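Local coordinates for protein putative S-adenosyl-L-methionine-dependent Methyltransferase (Methanococcus maripaludis, PDB 3DLC) that binds S-adenosylmethionine and is probably a methyltransferase that passes the cofactor's methyl group to a substrate not yet established, at residues 9-22 against 74-86. Residues are numbered along the deposited sequence; the frame is centred on the assembly and turned at random. Where two conformers were deposited one is given.
Sequences FDKKGAKNMDEISK and FSKHMNEIALKNI. With SAM (S-adenosylmethionine), chain C; GOL (glycerol), chain E.
Ser75 OG is gripped twice: it donates to Phe9 O at 2.7 Å, lying in the carbonyl plane with a C=O...donor angle of 159°, and accepts from Met78 N at 3.1 Å as the N-cap of helix 76-86. With OG anti to the backbone N, one hydroxyl serves both the cap and the bond across to the loop ahead of helix 11-22. Beside it the His77 ring presents one face to the start of helix 11-22, Lys11 N standing 3.5 Å above its plane, offset toward the rim. The helices then run on at 42°, their axes 8.5 Å apart at closest, a separation consistent with the small Ala14 at the interface: its CB meets Ile81 CD1 at 3.6 Å and touches the selenium of selenomethionine Met78. Farther along, Asn85 ND2 donates to Asp18 OD1 (2.9 Å, syn side but 35° out of the carboxylate plane) and to Pro54 O, which should fix the amide's rotation; in the conformer given, Lys22 NZ bridges Asn85 OD1 and Asp18 OD2. At the other end the Phe74 ring has adenine C5 3.4 Å above one face and a glycerol over the opposite one, with Phe9 CD2 at its edge, 3.7 Å from Phe74 CE1. A serine in place of Phe74 would probably leave the adenine without the ring face that covers it and Phe9 without that neighbour. Phe9 lays a face over ribose C2', and the selenium of Met17, also selenomethionine, approaches the methyl carbon; segment 9-22, loop and helix together, packs over the cofactor as a lid would. Strand order 3-2-1-4-5-7-6, with antiparallel 206-211 between 142-148 and 198-203, marks the Rossmann-like class I methyltransferase fold.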
# COMPACT_ATOMS: atom_id res chain seq x y z
N PHE A 9 7.02 -10.97 -8.19
CA PHE A 9 6.84 -11.21 -6.75
C PHE A 9 7.38 -12.53 -6.25
O PHE A 9 7.04 -13.00 -5.16
CB PHE A 9 5.38 -10.97 -6.30
CG PHE A 9 4.72 -9.80 -6.99
CD1 PHE A 9 5.31 -8.55 -6.97
CD2 PHE A 9 3.50 -9.95 -7.62
CE1 PHE A 9 4.72 -7.46 -7.60
CE2 PHE A 9 2.88 -8.85 -8.26
CZ PHE A 9 3.50 -7.64 -8.24
N ASP A 10 8.23 -13.12 -7.07
CA ASP A 10 8.92 -14.37 -6.70
C ASP A 10 10.14 -14.08 -5.84
O ASP A 10 10.34 -12.97 -5.38
CB ASP A 10 9.25 -15.21 -7.94
CG ASP A 10 10.25 -14.58 -8.90
OD1 ASP A 10 10.75 -13.46 -8.62
OD2 ASP A 10 10.57 -15.25 -9.92
N LYS A 11 10.96 -15.08 -5.58
CA LYS A 11 12.09 -14.86 -4.68
C LYS A 11 13.05 -13.80 -5.20
O LYS A 11 13.46 -12.90 -4.47
CB LYS A 11 12.83 -16.17 -4.44
CG LYS A 11 13.93 -16.04 -3.42
CD LYS A 11 14.59 -17.35 -3.03
CE LYS A 11 15.56 -17.08 -1.86
NZ LYS A 11 16.26 -18.30 -1.37
N LYS A 12 13.40 -13.88 -6.47
CA LYS A 12 14.28 -12.89 -7.05
C LYS A 12 13.66 -11.50 -7.07
O LYS A 12 14.33 -10.49 -6.81
CB LYS A 12 14.65 -13.33 -8.44
CG LYS A 12 15.60 -14.51 -8.49
CD LYS A 12 15.85 -15.03 -9.85
CE LYS A 12 16.94 -16.08 -9.78
NZ LYS A 12 17.29 -16.53 -11.10
N GLY A 13 12.38 -11.42 -7.39
CA GLY A 13 11.70 -10.14 -7.42
C GLY A 13 11.58 -9.52 -6.05
O GLY A 13 11.70 -8.30 -5.89
N ALA A 14 11.35 -10.36 -5.04
CA ALA A 14 11.26 -9.89 -3.66
C ALA A 14 12.59 -9.28 -3.24
O ALA A 14 12.64 -8.25 -2.56
CB ALA A 14 10.87 -11.05 -2.73
N LYS A 15 13.69 -9.93 -3.62
CA LYS A 15 15.02 -9.41 -3.32
C LYS A 15 15.22 -8.03 -3.98
O LYS A 15 15.78 -7.12 -3.37
CB LYS A 15 16.08 -10.42 -3.80
CG LYS A 15 17.53 -9.95 -3.62
CD LYS A 15 18.53 -11.03 -4.10
CE LYS A 15 19.99 -10.60 -3.96
NZ LYS A 15 20.40 -9.55 -4.92
N ASN A 16 14.80 -7.89 -5.22
CA ASN A 16 14.94 -6.59 -5.90
C ASN A 16 14.15 -5.50 -5.21
O ASN A 16 14.64 -4.39 -5.03
CB ASN A 16 14.49 -6.69 -7.34
CG ASN A 16 15.40 -7.51 -8.18
OD1 ASN A 16 16.51 -7.85 -7.78
ND2 ASN A 16 14.96 -7.81 -9.38
N MSE A 17 12.91 -5.82 -4.84
CA MSE A 17 12.07 -4.86 -4.16
C MSE A 17 12.69 -4.47 -2.81
O MSE A 17 12.71 -3.29 -2.43
CB MSE A 17 10.68 -5.41 -3.97
CG MSE A 17 9.66 -4.41 -3.38
SE MSE A 17 9.20 -2.93 -4.54
CE MSE A 17 9.98 -1.48 -3.51
N ASP A 18 13.20 -5.47 -2.08
CA ASP A 18 13.81 -5.22 -0.80
C ASP A 18 15.03 -4.30 -0.96
O ASP A 18 15.22 -3.34 -0.21
CB ASP A 18 14.26 -6.55 -0.19
CG ASP A 18 14.80 -6.39 1.22
OD1 ASP A 18 14.16 -5.72 2.05
OD2 ASP A 18 15.86 -7.01 1.51
N GLU A 19 15.86 -4.60 -1.95
CA GLU A 19 17.07 -3.79 -2.16
C GLU A 19 16.74 -2.35 -2.47
O GLU A 19 17.36 -1.43 -1.96
CB GLU A 19 17.93 -4.41 -3.27
CG GLU A 19 18.60 -5.69 -2.78
CD GLU A 19 19.43 -6.43 -3.82
OE1 GLU A 19 19.47 -5.99 -4.99
OE2 GLU A 19 19.99 -7.50 -3.45
N ILE A 20 15.73 -2.13 -3.31
CA ILE A 20 15.31 -0.77 -3.67
C ILE A 20 14.69 -0.07 -2.46
O ILE A 20 14.97 1.10 -2.18
CB ILE A 20 14.38 -0.79 -4.88
CG1 ILE A 20 15.20 -1.11 -6.14
CG2 ILE A 20 13.65 0.57 -5.04
CD1 ILE A 20 16.14 0.02 -6.60
N SER A 21 13.86 -0.80 -1.71
CA SER A 21 13.19 -0.30 -0.52
C SER A 21 14.20 0.23 0.53
O SER A 21 13.95 1.16 1.27
CB SER A 21 12.37 -1.47 0.08
OG SER A 21 11.82 -1.12 1.32
N LYS A 22 15.34 -0.45 0.61
CA LYS A 22 16.42 -0.16 1.58
C LYS A 22 17.40 0.90 1.11
O LYS A 22 18.23 1.38 1.88
CB LYS A 22 17.23 -1.44 1.88
CG LYS A 22 16.47 -2.45 2.78
CD LYS A 22 17.15 -3.79 3.01
CE LYS A 22 16.34 -4.65 4.01
NZ LYS A 22 16.69 -6.12 3.97
N PHE A 74 0.39 -11.37 -0.54
CA PHE A 74 0.10 -12.67 -1.12
C PHE A 74 1.31 -13.45 -1.55
O PHE A 74 1.17 -14.61 -1.95
CB PHE A 74 -0.99 -12.59 -2.23
CG PHE A 74 -0.53 -12.14 -3.60
CD1 PHE A 74 0.66 -11.46 -3.83
CD2 PHE A 74 -1.38 -12.37 -4.67
CE1 PHE A 74 0.99 -11.07 -5.13
CE2 PHE A 74 -1.06 -11.97 -5.94
CZ PHE A 74 0.13 -11.31 -6.18
N SER A 75 2.51 -12.87 -1.42
CA SER A 75 3.74 -13.52 -1.83
C SER A 75 4.51 -14.04 -0.63
O SER A 75 4.98 -13.26 0.22
CB SER A 75 4.63 -12.57 -2.63
OG SER A 75 5.92 -13.13 -2.73
N LYS A 76 4.63 -15.36 -0.53
CA LYS A 76 5.42 -16.00 0.52
C LYS A 76 6.83 -15.44 0.53
O LYS A 76 7.45 -15.30 1.56
CB LYS A 76 5.50 -17.52 0.26
CG LYS A 76 6.36 -18.27 1.24
CD LYS A 76 5.83 -18.18 2.61
CE LYS A 76 6.58 -19.08 3.58
NZ LYS A 76 5.96 -19.03 4.93
N HIS A 77 7.39 -15.17 -0.65
CA HIS A 77 8.77 -14.67 -0.76
C HIS A 77 8.92 -13.28 -0.18
O HIS A 77 9.90 -12.99 0.51
CB HIS A 77 9.22 -14.69 -2.20
CG HIS A 77 9.03 -16.01 -2.80
ND1 HIS A 77 9.77 -17.08 -2.40
CD2 HIS A 77 8.08 -16.48 -3.64
CE1 HIS A 77 9.34 -18.17 -3.03
NE2 HIS A 77 8.31 -17.83 -3.77
N MSE A 78 7.93 -12.43 -0.43
CA MSE A 78 7.91 -11.10 0.18
C MSE A 78 7.81 -11.25 1.69
O MSE A 78 8.49 -10.56 2.44
CB MSE A 78 6.72 -10.28 -0.30
CG MSE A 78 6.79 -9.78 -1.71
SE MSE A 78 8.27 -8.49 -1.84
CE MSE A 78 7.83 -8.01 -3.58
N ASN A 79 6.95 -12.15 2.15
CA ASN A 79 6.70 -12.28 3.58
C ASN A 79 7.92 -12.80 4.34
O ASN A 79 8.17 -12.41 5.48
CB ASN A 79 5.43 -13.08 3.85
CG ASN A 79 4.20 -12.30 3.46
OD1 ASN A 79 4.21 -11.07 3.52
ND2 ASN A 79 3.16 -12.99 3.09
N GLU A 80 8.69 -13.66 3.69
CA GLU A 80 9.92 -14.17 4.31
C GLU A 80 10.90 -13.01 4.54
O GLU A 80 11.53 -12.90 5.60
CB GLU A 80 10.57 -15.27 3.46
CG GLU A 80 9.78 -16.57 3.44
CD GLU A 80 10.22 -17.56 2.35
OE1 GLU A 80 11.09 -17.23 1.53
OE2 GLU A 80 9.67 -18.68 2.31
N ILE A 81 11.04 -12.15 3.54
CA ILE A 81 11.93 -11.00 3.67
C ILE A 81 11.37 -10.02 4.72
O ILE A 81 12.12 -9.48 5.51
CB ILE A 81 12.14 -10.28 2.34
CG1 ILE A 81 12.95 -11.15 1.41
CG2 ILE A 81 12.77 -8.92 2.57
CD1 ILE A 81 13.16 -10.54 0.03
N ALA A 82 10.07 -9.78 4.68
CA ALA A 82 9.46 -8.82 5.61
C ALA A 82 9.68 -9.29 7.05
O ALA A 82 9.96 -8.50 7.94
CB ALA A 82 7.97 -8.63 5.31
N LEU A 83 9.52 -10.60 7.28
CA LEU A 83 9.72 -11.13 8.62
C LEU A 83 11.13 -10.82 9.14
O LEU A 83 11.32 -10.41 10.29
CB LEU A 83 9.46 -12.65 8.66
CG LEU A 83 7.99 -13.09 8.55
CD1 LEU A 83 7.83 -14.55 8.13
CD2 LEU A 83 7.24 -12.83 9.85
N LYS A 84 12.11 -11.02 8.28
CA LYS A 84 13.49 -10.74 8.62
C LYS A 84 13.65 -9.24 8.87
O LYS A 84 14.30 -8.83 9.83
CB LYS A 84 14.46 -11.17 7.52
CG LYS A 84 15.90 -10.86 7.84
CD LYS A 84 16.88 -11.22 6.72
CE LYS A 84 18.34 -11.00 7.16
NZ LYS A 84 18.73 -9.55 7.34
N ASN A 85 13.09 -8.40 7.99
CA ASN A 85 13.23 -6.96 8.16
C ASN A 85 12.61 -6.44 9.46
O ASN A 85 13.21 -5.59 10.15
CB ASN A 85 12.62 -6.20 6.97
CG ASN A 85 13.43 -6.36 5.70
OD1 ASN A 85 14.63 -6.66 5.77
ND2 ASN A 85 12.82 -6.12 4.55
N ILE A 86 11.44 -6.95 9.80
CA ILE A 86 10.74 -6.55 11.00
C ILE A 86 11.53 -6.96 12.24
O ILE A 86 11.67 -6.20 13.21
CB ILE A 86 9.31 -7.10 10.97
CG1 ILE A 86 8.52 -6.39 9.88
CG2 ILE A 86 8.62 -6.86 12.28
CD1 ILE A 86 7.33 -7.13 9.45
N SAM C . 4.25 -1.81 -0.31
CA SAM C . 5.67 -2.13 -0.58
C SAM C . 6.45 -0.86 -0.80
O SAM C . 5.84 0.17 -1.09
OXT SAM C . 7.68 -0.92 -0.74
CB SAM C . 5.79 -3.10 -1.74
CG SAM C . 5.31 -2.59 -3.06
SD SAM C . 5.53 -3.88 -4.31
CE SAM C . 5.74 -2.76 -5.67
C5' SAM C . 3.80 -4.56 -4.56
C4' SAM C . 3.31 -5.68 -3.59
O4' SAM C . 1.89 -6.03 -3.63
C3' SAM C . 4.13 -6.99 -3.69
O3' SAM C . 4.73 -7.23 -2.45
C2' SAM C . 3.07 -8.04 -4.04
O2' SAM C . 3.32 -9.37 -3.64
C1' SAM C . 1.80 -7.43 -3.41
N9 SAM C . 0.54 -7.89 -4.03
C8 SAM C . 0.22 -7.82 -5.37
N7 SAM C . -1.04 -8.25 -5.58
C5 SAM C . -1.54 -8.62 -4.35
C6 SAM C . -2.75 -9.16 -3.94
N6 SAM C . -3.75 -9.52 -4.77
N1 SAM C . -2.92 -9.36 -2.61
C2 SAM C . -1.92 -9.08 -1.71
N3 SAM C . -0.70 -8.60 -2.08
C4 SAM C . -0.56 -8.37 -3.38
C1 GOL E . 1.03 -14.79 -6.77
O1 GOL E . 1.28 -16.07 -7.28
C2 GOL E . 1.90 -14.64 -5.54
O2 GOL E . 1.69 -15.74 -4.71
C3 GOL E . 3.32 -14.58 -6.06
O3 GOL E . 4.26 -14.80 -5.04